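Local coordinates for glucose-6-phosphate isomerase (Plasmodium falciparum, PDB 3QKI), which probably catalyses the reversible conversion of glucose 6-phosphate to fructose 6-phosphate, an early step of glycolysis, at residues 445-450 against 515-521; 41-45 against 509-513; 81-85 against 362-366; 188-192 against 326-330. All coordinates share one frame; numbering follows the deposited sequence.

Contact 1 joins two neighbouring parallel strands of the mixed sheet, and one segment of contact 2, 509-513, adjoins 515-521 of contact 1 along the chain, running into strand 513-518, although the two centres are about 23 Å apart. Contact 3, about 18 Å from contact 2 between centres, packs helices on the same side of the chain's centre. Contact 4 lies on the other side, its centre about 37 Å from that of contact 3, and belongs with the five-stranded parallel sheet. It touches contact 1, where Tyr191 meets Glu520 and Leu521, and both of these contacts reach the second subunit. All four lie away from the fructose 6-phosphate site marked by Ser249, Thr251, Gln394 and Glu398.

Contact 1 (445-450 against 515-521); sequences LIGFKH and LLLFDEL
Phe448 and Phe518 run alongside each other from neighbouring parallel strands, their ring planes 24° apart and slid so that centroids 5.4 Å apart barely overlap. What touches is largely rim against stem: Phe448 CD2 reaches Phe518 CB at 3.4 Å. One face of the Phe448 ring is covered by Leu521, whose CB stands 3.9 Å from the ring centroid. Ile446 points the same way as Phe518, with CG2 beside the second ring, and Leu516 flanks Ile446; helix 523-543 packs on this apolar face. On the other face Leu445 CD1 and Leu515 CD2 meet at 3.5 Å. Leu517 sets CG opposite its backbone N (chi1 178°), which brings its branch beside Gly447, with Leu517 CD1 3.4 Å from Gly447 O under helix 464-481. Backbone bonds such as Gly447 N to Leu516 O (2.8 Å) hold the register. Past the strands, the His450 ring turns its edge to Asp519 O, and ND1 donates at 3.2 Å from above the carbonyl plane. Lys449 leads its amine to Tyr593 O of the second subunit. Side-chain contacts are thus apolar along the strands; only past them does a side-chain hydrogen bond appear, implying that His450 ND1 carries a proton.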
loop_
_atom_site.group_PDB
_atom_site.type_symbol
_atom_site.label_atom_id
_atom_site.label_comp_id
_atom_site.label_asym_id
_atom_site.label_seq_id
_atom_site.Cartn_x
_atom_site.Cartn_y
_atom_site.Cartn_z
ATOM N N LEU A 445 8.053 -7.443 11.376
ATOM C CA LEU A 445 6.815 -8.165 11.685
ATOM C C LEU A 445 6.297 -7.718 13.036
ATOM O O LEU A 445 7.077 -7.610 13.999
ATOM C CB LEU A 445 7.016 -9.690 11.662
ATOM C CG LEU A 445 7.730 -10.329 10.432
ATOM C CD1 LEU A 445 7.738 -11.832 10.531
ATOM C CD2 LEU A 445 7.059 -9.977 9.153
ATOM N N ILE A 446 4.990 -7.372 13.081
ATOM C CA ILE A 446 4.314 -6.870 14.281
ATOM C C ILE A 446 3.146 -7.799 14.562
ATOM O O ILE A 446 2.353 -8.079 13.658
ATOM C CB ILE A 446 3.894 -5.376 14.122
ATOM C CG1 ILE A 446 5.137 -4.504 13.854
ATOM C CG2 ILE A 446 3.150 -4.883 15.377
ATOM C CD1 ILE A 446 4.897 -3.238 13.062
ATOM N N GLY A 447 3.110 -8.352 15.772
ATOM C CA GLY A 447 2.076 -9.300 16.153
ATOM C C GLY A 447 1.600 -9.071 17.565
ATOM O O GLY A 447 2.293 -8.407 18.352
ATOM N N PHE A 448 0.403 -9.614 17.881
ATOM C CA PHE A 448 -0.238 -9.495 19.190
ATOM C C PHE A 448 -0.633 -10.849 19.729
ATOM O O PHE A 448 -0.883 -11.776 18.952
ATOM C CB PHE A 448 -1.453 -8.561 19.111
ATOM C CG PHE A 448 -1.077 -7.197 18.586
ATOM C CD1 PHE A 448 -1.077 -6.935 17.216
ATOM C CD2 PHE A 448 -0.654 -6.194 19.449
ATOM C CE1 PHE A 448 -0.649 -5.696 16.728
ATOM C CE2 PHE A 448 -0.221 -4.958 18.951
ATOM C CZ PHE A 448 -0.238 -4.715 17.596
ATOM N N LYS A 449 -0.701 -10.964 21.066
ATOM C CA LYS A 449 -1.108 -12.209 21.726
ATOM C C LYS A 449 -2.605 -12.414 21.645
ATOM O O LYS A 449 -3.067 -13.558 21.633
ATOM C CB LYS A 449 -0.672 -12.191 23.198
ATOM C CG LYS A 449 0.822 -12.467 23.388
ATOM C CD LYS A 449 1.230 -12.326 24.872
ATOM C CE LYS A 449 0.497 -13.339 25.752
ATOM N NZ LYS A 449 1.173 -13.537 27.057
ATOM N N HIS A 450 -3.357 -11.313 21.541
ATOM C CA HIS A 450 -4.819 -11.339 21.513
ATOM C C HIS A 450 -5.394 -10.659 20.304
ATOM O O HIS A 450 -4.853 -9.664 19.819
ATOM C CB HIS A 450 -5.410 -10.708 22.801
ATOM C CG HIS A 450 -5.007 -11.458 24.029
ATOM N ND1 HIS A 450 -3.891 -11.095 24.775
ATOM C CD2 HIS A 450 -5.517 -12.605 24.537
ATOM C CE1 HIS A 450 -3.786 -12.009 25.729
ATOM N NE2 HIS A 450 -4.738 -12.936 25.623
ATOM N N LEU A 515 11.115 -8.913 14.929
ATOM C CA LEU A 515 9.803 -9.284 15.452
ATOM C C LEU A 515 9.426 -8.365 16.600
ATOM O O LEU A 515 10.210 -8.173 17.530
ATOM C CB LEU A 515 9.746 -10.746 15.926
ATOM C CG LEU A 515 9.955 -11.856 14.904
ATOM C CD1 LEU A 515 9.908 -13.209 15.591
ATOM C CD2 LEU A 515 8.858 -11.878 13.891
ATOM N N LEU A 516 8.225 -7.797 16.535
ATOM C CA LEU A 516 7.646 -6.961 17.594
ATOM C C LEU A 516 6.389 -7.689 18.057
ATOM O O LEU A 516 5.445 -7.839 17.265
ATOM C CB LEU A 516 7.307 -5.534 17.103
ATOM C CG LEU A 516 8.478 -4.618 16.777
ATOM C CD1 LEU A 516 8.016 -3.383 15.989
ATOM C CD2 LEU A 516 9.191 -4.146 18.046
ATOM N N LEU A 517 6.400 -8.194 19.313
ATOM C CA LEU A 517 5.261 -8.940 19.842
ATOM C C LEU A 517 4.692 -8.258 21.069
ATOM O O LEU A 517 5.362 -8.199 22.094
ATOM C CB LEU A 517 5.606 -10.438 20.114
ATOM C CG LEU A 517 4.503 -11.338 20.727
ATOM C CD1 LEU A 517 3.225 -11.351 19.866
ATOM C CD2 LEU A 517 5.010 -12.765 20.900
ATOM N N PHE A 518 3.452 -7.745 20.949
ATOM C CA PHE A 518 2.758 -7.041 22.037
ATOM C C PHE A 518 1.731 -7.962 22.660
ATOM O O PHE A 518 1.312 -8.924 22.023
ATOM C CB PHE A 518 2.038 -5.793 21.488
ATOM C CG PHE A 518 2.899 -4.684 20.902
ATOM C CD1 PHE A 518 3.211 -3.559 21.650
ATOM C CD2 PHE A 518 3.356 -4.753 19.591
ATOM C CE1 PHE A 518 3.997 -2.535 21.116
ATOM C CE2 PHE A 518 4.122 -3.727 19.048
ATOM C CZ PHE A 518 4.438 -2.616 19.811
ATOM N N ASP A 519 1.268 -7.670 23.875
ATOM C CA ASP A 519 0.224 -8.532 24.424
ATOM C C ASP A 519 -1.141 -8.247 23.763
ATOM O O ASP A 519 -1.840 -9.159 23.325
ATOM C CB ASP A 519 0.162 -8.438 25.960
ATOM C CG ASP A 519 -0.257 -7.097 26.542
ATOM O OD1 ASP A 519 -0.145 -6.065 25.824
ATOM O OD2 ASP A 519 -0.694 -7.073 27.718
ATOM N N GLU A 520 -1.483 -6.975 23.622
ATOM C CA GLU A 520 -2.782 -6.590 23.080
ATOM C C GLU A 520 -2.623 -5.252 22.352
ATOM O O GLU A 520 -1.775 -4.448 22.738
ATOM C CB GLU A 520 -3.715 -6.408 24.306
ATOM C CG GLU A 520 -5.165 -6.072 24.024
ATOM C CD GLU A 520 -6.049 -6.083 25.259
ATOM O OE1 GLU A 520 -5.536 -5.783 26.364
ATOM O OE2 GLU A 520 -7.259 -6.379 25.116
ATOM N N LEU A 521 -3.463 -4.987 21.356
ATOM C CA LEU A 521 -3.486 -3.675 20.706
ATOM C C LEU A 521 -4.606 -2.858 21.358
ATOM O O LEU A 521 -5.770 -2.926 20.957
ATOM C CB LEU A 521 -3.641 -3.763 19.181
ATOM C CG LEU A 521 -3.599 -2.411 18.415
ATOM C CD1 LEU A 521 -2.339 -1.584 18.749
ATOM C CD2 LEU A 521 -3.740 -2.628 16.925
HETATM O O HOH W 1 -5.212 -6.941 20.556
#

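Contact 2 (41-45 against 509-513); sequences TKDLK and GNRPS
Lys42 is the first residue of 41-45 to come near Asn510: its carbonyl O lies 3.9 Å from Asn510 OD1, two acceptors that cannot bond, and it is satisfied instead by Arg72 NH2. Asp43 follows, just ahead of the short helix 44-47. With CG set beside its own backbone N (chi1 -65°), its carboxylate swings toward Asn510, and ND2 donates to Asp43 OD1 at 3.0 Å. The N-H...O line is almost straight at 177° and lies in the amide plane, but it meets the oxygen on its anti side and tilted out of the carboxylate plane. Asp43 holds the N-cap position, yet its side chain makes no capping bond.

Leu44 gives its backbone N-H to Asn510 OD1, 2.8 Å from Leu44 N, so the amide of a distant loop serves the start of this helix. The leucine side chain adds an apolar part, Leu44 CD1 lying 3.9 Å from Asn510 CA and 4.0 Å from Arg511 O, and the branched chain packs against Ala480 of helix 464-481. At Lys45 the link becomes indirect: a water donates to Asn510 OD1 and accepts from Lys45 N at 3.0 Å. Asparagine also suits the backbone of Asn510, whose positive phi of 59° is tolerated better by this residue than by most.

Because ND2 must face a carboxylate and OD1 an N-H and a water, the flip of the amide is fixed; the bond to Asp43, between two partly exposed residues, probably gains strength from the negative charge of that acceptor.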
loop_
_atom_site.group_PDB
_atom_site.type_symbol
_atom_site.label_atom_id
_atom_site.label_comp_id
_atom_site.label_asym_id
_atom_site.label_seq_id
_atom_site.Cartn_x
_atom_site.Cartn_y
_atom_site.Cartn_z
ATOM N N THR A 41 29.632 -13.857 5.672
ATOM C CA THR A 41 30.095 -15.255 5.585
ATOM C C THR A 41 29.466 -16.117 6.684
ATOM O O THR A 41 29.771 -17.290 6.766
ATOM C CB THR A 41 31.639 -15.337 5.646
ATOM O OG1 THR A 41 32.086 -15.089 6.982
ATOM C CG2 THR A 41 32.325 -14.399 4.667
ATOM N N LYS A 42 28.609 -15.531 7.532
ATOM C CA LYS A 42 27.972 -16.217 8.655
ATOM C C LYS A 42 26.491 -16.445 8.435
ATOM O O LYS A 42 25.805 -15.603 7.839
ATOM C CB LYS A 42 28.252 -15.472 9.964
ATOM C CG LYS A 42 29.756 -15.423 10.306
ATOM C CD LYS A 42 30.083 -14.883 11.699
ATOM C CE LYS A 42 29.722 -15.811 12.849
ATOM N NZ LYS A 42 30.388 -17.142 12.762
ATOM N N ASP A 43 25.992 -17.608 8.897
ATOM C CA ASP A 43 24.592 -17.969 8.711
ATOM C C ASP A 43 23.743 -17.690 9.923
ATOM O O ASP A 43 24.137 -18.049 11.045
ATOM C CB ASP A 43 24.444 -19.446 8.288
ATOM C CG ASP A 43 25.026 -19.778 6.928
ATOM O OD1 ASP A 43 25.015 -18.886 6.034
ATOM O OD2 ASP A 43 25.471 -20.937 6.739
ATOM N N LEU A 44 22.536 -17.100 9.688
ATOM C CA LEU A 44 21.572 -16.838 10.755
ATOM C C LEU A 44 21.178 -18.116 11.468
ATOM O O LEU A 44 21.037 -18.091 12.693
ATOM C CB LEU A 44 20.316 -16.105 10.232
ATOM C CG LEU A 44 20.479 -14.627 9.861
ATOM C CD1 LEU A 44 19.174 -14.043 9.341
ATOM C CD2 LEU A 44 20.982 -13.813 11.052
ATOM N N LYS A 45 21.042 -19.251 10.719
ATOM C CA LYS A 45 20.707 -20.548 11.328
ATOM C C LYS A 45 21.676 -20.945 12.447
ATOM O O LYS A 45 21.247 -21.490 13.461
ATOM C CB LYS A 45 20.530 -21.678 10.288
ATOM C CG LYS A 45 21.766 -22.040 9.473
ATOM C CD LYS A 45 21.418 -23.061 8.389
ATOM C CE LYS A 45 22.396 -22.989 7.249
ATOM N NZ LYS A 45 21.919 -23.768 6.090
ATOM N N GLY A 509 18.047 -18.338 2.435
ATOM C CA GLY A 509 18.013 -17.919 3.831
ATOM C C GLY A 509 18.853 -16.675 4.070
ATOM O O GLY A 509 19.178 -15.956 3.113
ATOM N N ASN A 510 19.224 -16.416 5.338
ATOM C CA ASN A 510 19.980 -15.216 5.756
ATOM C C ASN A 510 19.233 -13.917 5.411
ATOM O O ASN A 510 19.864 -12.881 5.211
ATOM C CB ASN A 510 21.400 -15.213 5.174
ATOM C CG ASN A 510 22.272 -16.278 5.762
ATOM O OD1 ASN A 510 22.155 -16.630 6.932
ATOM N ND2 ASN A 510 23.196 -16.774 4.973
ATOM N N ARG A 511 17.879 -13.999 5.320
ATOM C CA ARG A 511 17.001 -12.879 5.020
ATOM C C ARG A 511 16.546 -12.337 6.364
ATOM O O ARG A 511 15.973 -13.073 7.166
ATOM C CB ARG A 511 15.872 -13.300 4.065
ATOM C CG ARG A 511 16.449 -13.449 2.646
ATOM C CD ARG A 511 15.652 -14.330 1.731
ATOM N NE ARG A 511 16.387 -14.532 0.475
ATOM C CZ ARG A 511 16.176 -13.851 -0.642
ATOM N NH1 ARG A 511 16.927 -14.073 -1.710
ATOM N NH2 ARG A 511 15.225 -12.924 -0.694
ATOM N N PRO A 512 16.932 -11.090 6.687
ATOM C CA PRO A 512 16.708 -10.604 8.048
ATOM C C PRO A 512 15.291 -10.180 8.396
ATOM O O PRO A 512 14.527 -9.760 7.527
ATOM C CB PRO A 512 17.716 -9.446 8.181
ATOM C CG PRO A 512 17.874 -8.934 6.813
ATOM C CD PRO A 512 17.673 -10.103 5.869
ATOM N N SER A 513 14.982 -10.234 9.691
ATOM C CA SER A 513 13.697 -9.816 10.243
ATOM C C SER A 513 13.786 -9.312 11.681
ATOM O O SER A 513 14.608 -9.784 12.480
ATOM C CB SER A 513 12.659 -10.938 10.169
ATOM O OG SER A 513 12.969 -11.990 11.053
HETATM O O HOH W 2 20.911 -19.025 7.759
#

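Contact 3 (81-85 against 362-366); sequences LVEYA and LTSFY
Leu362 and Leu81 bury the most surface here, each pushing into the other's helix. Leu362 drives its CD2 branch against the backbone of helix 75-87, with Leu362 CD2 3.3 Å from Leu81 O, an oxygen already bonded to Ala85 N within its own turn. Leu362 CD2 also lies 4.1 Å from Ala85 CB, whose small size allows the close approach, and Leu362 CD1 reaches Val82 CG2. Leu81 in turn meets Tyr366. With CG anti to its carbonyl carbon (chi1 -83°), it reaches the stem of the tyrosine, crossing that side chain at about a right angle, and Leu81 CD1 sits 3.8 Å from Tyr366 CB.

Phe365 comes third and meets Tyr84. Their planes are only 15° apart, but the rings are slid past each other, with centroids 4.8 Å apart, so Phe365 CE2 lies over the rim of one tyrosine face. The tyrosine hydroxyl rests beside the phenylalanine, Tyr84 OH 3.5 Å from Phe365 CZ, and is satisfied by Leu543 O.

The axes of segments 81-85 and 362-366 cross at 103°, 10.8 Å apart at closest approach. Such near-perpendicular packing docks helix 75-87 against the helix that leads into strand 375-380, part of the alpha/beta fold of phosphoglucose isomerases.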
loop_
_atom_site.group_PDB
_atom_site.type_symbol
_atom_site.label_atom_id
_atom_site.label_comp_id
_atom_site.label_asym_id
_atom_site.label_seq_id
_atom_site.Cartn_x
_atom_site.Cartn_y
_atom_site.Cartn_z
ATOM N N LEU A 81 27.923 -1.057 16.472
ATOM C CA LEU A 81 26.860 -0.155 16.013
ATOM C C LEU A 81 26.560 0.873 17.120
ATOM O O LEU A 81 26.382 2.049 16.819
ATOM C CB LEU A 81 25.595 -0.947 15.615
ATOM C CG LEU A 81 25.619 -1.535 14.198
ATOM C CD1 LEU A 81 24.533 -2.574 14.030
ATOM C CD2 LEU A 81 25.479 -0.454 13.134
ATOM N N VAL A 82 26.576 0.433 18.403
ATOM C CA VAL A 82 26.385 1.317 19.572
ATOM C C VAL A 82 27.546 2.317 19.675
ATOM O O VAL A 82 27.305 3.495 19.949
ATOM C CB VAL A 82 26.124 0.519 20.867
ATOM C CG1 VAL A 82 26.119 1.432 22.105
ATOM C CG2 VAL A 82 24.816 -0.255 20.746
ATOM N N GLU A 83 28.792 1.873 19.359
ATOM C CA GLU A 83 29.952 2.766 19.343
ATOM C C GLU A 83 29.779 3.812 18.246
ATOM O O GLU A 83 30.180 4.952 18.446
ATOM C CB GLU A 83 31.260 2.006 19.149
ATOM C CG GLU A 83 31.706 1.280 20.406
ATOM C CD GLU A 83 32.972 0.473 20.210
ATOM O OE1 GLU A 83 33.835 0.908 19.413
ATOM O OE2 GLU A 83 33.102 -0.593 20.851
ATOM N N TYR A 84 29.174 3.426 17.104
ATOM C CA TYR A 84 28.858 4.371 16.029
ATOM C C TYR A 84 27.827 5.428 16.514
ATOM O O TYR A 84 28.037 6.612 16.287
ATOM C CB TYR A 84 28.382 3.643 14.759
ATOM C CG TYR A 84 27.975 4.625 13.688
ATOM C CD1 TYR A 84 26.645 5.013 13.540
ATOM C CD2 TYR A 84 28.928 5.235 12.876
ATOM C CE1 TYR A 84 26.270 5.955 12.587
ATOM C CE2 TYR A 84 28.566 6.199 11.938
ATOM C CZ TYR A 84 27.236 6.549 11.792
ATOM O OH TYR A 84 26.858 7.443 10.836
ATOM N N ALA A 85 26.747 5.008 17.200
ATOM C CA ALA A 85 25.748 5.929 17.770
ATOM C C ALA A 85 26.431 6.930 18.732
ATOM O O ALA A 85 26.127 8.130 18.690
ATOM C CB ALA A 85 24.677 5.151 18.513
ATOM N N LEU A 362 19.582 1.606 14.428
ATOM C CA LEU A 362 20.933 1.082 14.133
ATOM C C LEU A 362 20.880 -0.112 13.193
ATOM O O LEU A 362 21.701 -0.216 12.293
ATOM C CB LEU A 362 21.696 0.718 15.415
ATOM C CG LEU A 362 22.206 1.893 16.280
ATOM C CD1 LEU A 362 22.650 1.388 17.644
ATOM C CD2 LEU A 362 23.343 2.593 15.620
ATOM N N THR A 363 19.875 -0.997 13.392
ATOM C CA THR A 363 19.648 -2.186 12.567
ATOM C C THR A 363 19.321 -1.756 11.136
ATOM O O THR A 363 19.903 -2.285 10.193
ATOM C CB THR A 363 18.538 -3.031 13.193
ATOM O OG1 THR A 363 18.964 -3.468 14.489
ATOM C CG2 THR A 363 18.163 -4.217 12.355
ATOM N N SER A 364 18.393 -0.800 10.985
ATOM C CA SER A 364 17.969 -0.262 9.694
ATOM C C SER A 364 19.169 0.358 8.945
ATOM O O SER A 364 19.355 0.097 7.756
ATOM C CB SER A 364 16.882 0.775 9.920
ATOM O OG SER A 364 16.409 1.357 8.714
ATOM N N PHE A 365 19.968 1.175 9.648
ATOM C CA PHE A 365 21.170 1.841 9.149
ATOM C C PHE A 365 22.190 0.802 8.678
ATOM O O PHE A 365 22.752 0.939 7.597
ATOM C CB PHE A 365 21.759 2.736 10.268
ATOM C CG PHE A 365 23.100 3.355 9.955
ATOM C CD1 PHE A 365 23.200 4.448 9.101
ATOM C CD2 PHE A 365 24.268 2.846 10.521
ATOM C CE1 PHE A 365 24.446 5.025 8.818
ATOM C CE2 PHE A 365 25.513 3.399 10.215
ATOM C CZ PHE A 365 25.596 4.486 9.365
ATOM N N TYR A 366 22.423 -0.245 9.507
ATOM C CA TYR A 366 23.343 -1.341 9.225
ATOM C C TYR A 366 22.943 -2.092 7.931
ATOM O O TYR A 366 23.765 -2.229 7.025
ATOM C CB TYR A 366 23.337 -2.287 10.435
ATOM C CG TYR A 366 24.209 -3.513 10.304
ATOM C CD1 TYR A 366 25.592 -3.430 10.466
ATOM C CD2 TYR A 366 23.648 -4.775 10.127
ATOM C CE1 TYR A 366 26.399 -4.561 10.385
ATOM C CE2 TYR A 366 24.447 -5.918 10.044
ATOM C CZ TYR A 366 25.822 -5.806 10.185
ATOM O OH TYR A 366 26.607 -6.928 10.115
#

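Contact 4 (188-192 against 326-330); sequences MKYYY and IAFGY
Aromatic packing leads, with Tyr192 and Phe328 set obliquely, ring planes 57° apart and centroids separated by 5.2 Å. Phe328 CD1 lies over one face of the Tyr192 ring, 3.5 Å from Tyr192 CD2. A CH-pi contact accompanies it: Phe328 CA stands over the same tyrosine ring, 4.1 Å from its centroid and 17° off the normal. Tyr192 gets there because its CG is anti to the backbone N (chi1 166°), sending the ring across to the other helix.

Aliphatic contacts border the phenylalanine. Phe328 CE2 meets Met188 CB at 3.8 Å, and Phe328 CE1 lies 3.6 Å from Lys189 CA, so a flat ring fits close to the helix backbone. Ala327 CB rests over the centre of one ring face, small enough to sit there. The flexible thioether of Met188 bends on toward Phe523, which the Phe328 ring also meets.

In the fold, helix 179-197 follows the loop that carries Gly176 and Ser177, residues that bind fructose 6-phosphate, after strand 168-172 of the parallel sheet, as in SIS domains. Helix 318-328 ends at this contact, and Gly329, with positive phi, turns the chain into helix 330-349.

Among polar groups, Tyr192 OH bonds Asn216 O and Arg154 NH2, whereas Ala327 O approaches Tyr192 CE2 at 3.4 Å without a hydrogen bond. Lys189 NZ forms a salt bridge with Glu186, and the Lys189 side chain packs on Arg233 of the second subunit.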
loop_
_atom_site.group_PDB
_atom_site.type_symbol
_atom_site.label_atom_id
_atom_site.label_comp_id
_atom_site.label_asym_id
_atom_site.label_seq_id
_atom_site.Cartn_x
_atom_site.Cartn_y
_atom_site.Cartn_z
ATOM N N MET A 188 -7.768 1.135 16.123
ATOM C CA MET A 188 -8.508 1.183 17.378
ATOM C C MET A 188 -10.024 1.010 17.322
ATOM O O MET A 188 -10.617 0.697 18.353
ATOM C CB MET A 188 -8.138 2.473 18.140
ATOM C CG MET A 188 -6.649 2.583 18.502
ATOM S SD MET A 188 -5.872 1.026 19.083
ATOM C CE MET A 188 -6.938 0.644 20.480
ATOM N N LYS A 189 -10.656 1.294 16.187
ATOM C CA LYS A 189 -12.113 1.246 16.116
ATOM C C LYS A 189 -12.772 -0.030 16.623
ATOM O O LYS A 189 -13.732 0.060 17.386
ATOM C CB LYS A 189 -12.671 1.746 14.778
ATOM C CG LYS A 189 -12.487 0.779 13.597
ATOM C CD LYS A 189 -12.997 1.445 12.303
ATOM C CE LYS A 189 -13.208 0.423 11.214
ATOM N NZ LYS A 189 -13.294 1.070 9.872
ATOM N N TYR A 190 -12.233 -1.208 16.245
ATOM C CA TYR A 190 -12.795 -2.486 16.683
ATOM C C TYR A 190 -12.509 -2.758 18.126
ATOM O O TYR A 190 -13.328 -3.387 18.780
ATOM C CB TYR A 190 -12.409 -3.654 15.760
ATOM C CG TYR A 190 -13.223 -3.610 14.488
ATOM C CD1 TYR A 190 -14.581 -3.933 14.495
ATOM C CD2 TYR A 190 -12.675 -3.130 13.301
ATOM C CE1 TYR A 190 -15.347 -3.879 13.333
ATOM C CE2 TYR A 190 -13.442 -3.050 12.131
ATOM C CZ TYR A 190 -14.774 -3.440 12.151
ATOM O OH TYR A 190 -15.548 -3.324 11.009
ATOM N N TYR A 191 -11.382 -2.230 18.667
ATOM C CA TYR A 191 -11.114 -2.395 20.099
ATOM C C TYR A 191 -12.190 -1.603 20.861
ATOM O O TYR A 191 -12.809 -2.109 21.793
ATOM C CB TYR A 191 -9.708 -1.918 20.455
ATOM C CG TYR A 191 -9.399 -2.053 21.928
ATOM C CD1 TYR A 191 -9.563 -0.979 22.794
ATOM C CD2 TYR A 191 -8.981 -3.267 22.464
ATOM C CE1 TYR A 191 -9.308 -1.101 24.160
ATOM C CE2 TYR A 191 -8.739 -3.409 23.835
ATOM C CZ TYR A 191 -8.909 -2.322 24.677
ATOM O OH TYR A 191 -8.659 -2.435 26.018
ATOM N N TYR A 192 -12.462 -0.378 20.397
ATOM C CA TYR A 192 -13.474 0.469 20.965
ATOM C C TYR A 192 -14.891 -0.167 20.816
ATOM O O TYR A 192 -15.599 -0.295 21.817
ATOM C CB TYR A 192 -13.368 1.845 20.310
ATOM C CG TYR A 192 -14.556 2.749 20.535
ATOM C CD1 TYR A 192 -14.782 3.349 21.782
ATOM C CD2 TYR A 192 -15.440 3.033 19.501
ATOM C CE1 TYR A 192 -15.860 4.211 21.979
ATOM C CE2 TYR A 192 -16.523 3.875 19.692
ATOM C CZ TYR A 192 -16.729 4.467 20.931
ATOM O OH TYR A 192 -17.803 5.304 21.083
ATOM N N ILE A 326 -13.379 12.444 19.294
ATOM C CA ILE A 326 -14.804 12.435 18.903
ATOM C C ILE A 326 -15.225 10.965 18.676
ATOM O O ILE A 326 -16.219 10.506 19.237
ATOM C CB ILE A 326 -15.102 13.328 17.672
ATOM C CG1 ILE A 326 -14.984 14.834 18.040
ATOM C CG2 ILE A 326 -16.507 13.001 17.064
ATOM C CD1 ILE A 326 -14.833 15.778 16.853
ATOM N N ALA A 327 -14.426 10.220 17.898
ATOM C CA ALA A 327 -14.723 8.822 17.574
ATOM C C ALA A 327 -14.698 7.895 18.775
ATOM O O ALA A 327 -15.558 7.009 18.886
ATOM C CB ALA A 327 -13.745 8.320 16.509
ATOM N N PHE A 328 -13.706 8.072 19.680
ATOM C CA PHE A 328 -13.492 7.117 20.757
ATOM C C PHE A 328 -13.627 7.622 22.195
ATOM O O PHE A 328 -13.608 6.802 23.113
ATOM C CB PHE A 328 -12.113 6.469 20.596
ATOM C CG PHE A 328 -11.825 5.901 19.226
ATOM C CD1 PHE A 328 -12.767 5.108 18.569
ATOM C CD2 PHE A 328 -10.601 6.122 18.609
ATOM C CE1 PHE A 328 -12.491 4.571 17.316
ATOM C CE2 PHE A 328 -10.312 5.551 17.367
ATOM C CZ PHE A 328 -11.253 4.774 16.733
ATOM N N GLY A 329 -13.704 8.935 22.367
ATOM C CA GLY A 329 -13.750 9.561 23.690
ATOM C C GLY A 329 -12.351 9.986 24.108
ATOM O O GLY A 329 -11.370 9.289 23.822
ATOM N N TYR A 330 -12.238 11.152 24.754
ATOM C CA TYR A 330 -10.966 11.693 25.223
ATOM C C TYR A 330 -10.191 10.756 26.154
ATOM O O TYR A 330 -8.957 10.703 26.051
ATOM C CB TYR A 330 -11.152 13.067 25.884
ATOM C CG TYR A 330 -9.831 13.712 26.228
ATOM C CD1 TYR A 330 -9.029 14.274 25.237
ATOM C CD2 TYR A 330 -9.331 13.670 27.526
ATOM C CE1 TYR A 330 -7.778 14.811 25.541
ATOM C CE2 TYR A 330 -8.095 14.224 27.842
ATOM C CZ TYR A 330 -7.321 14.792 26.847
ATOM O OH TYR A 330 -6.086 15.309 27.147
#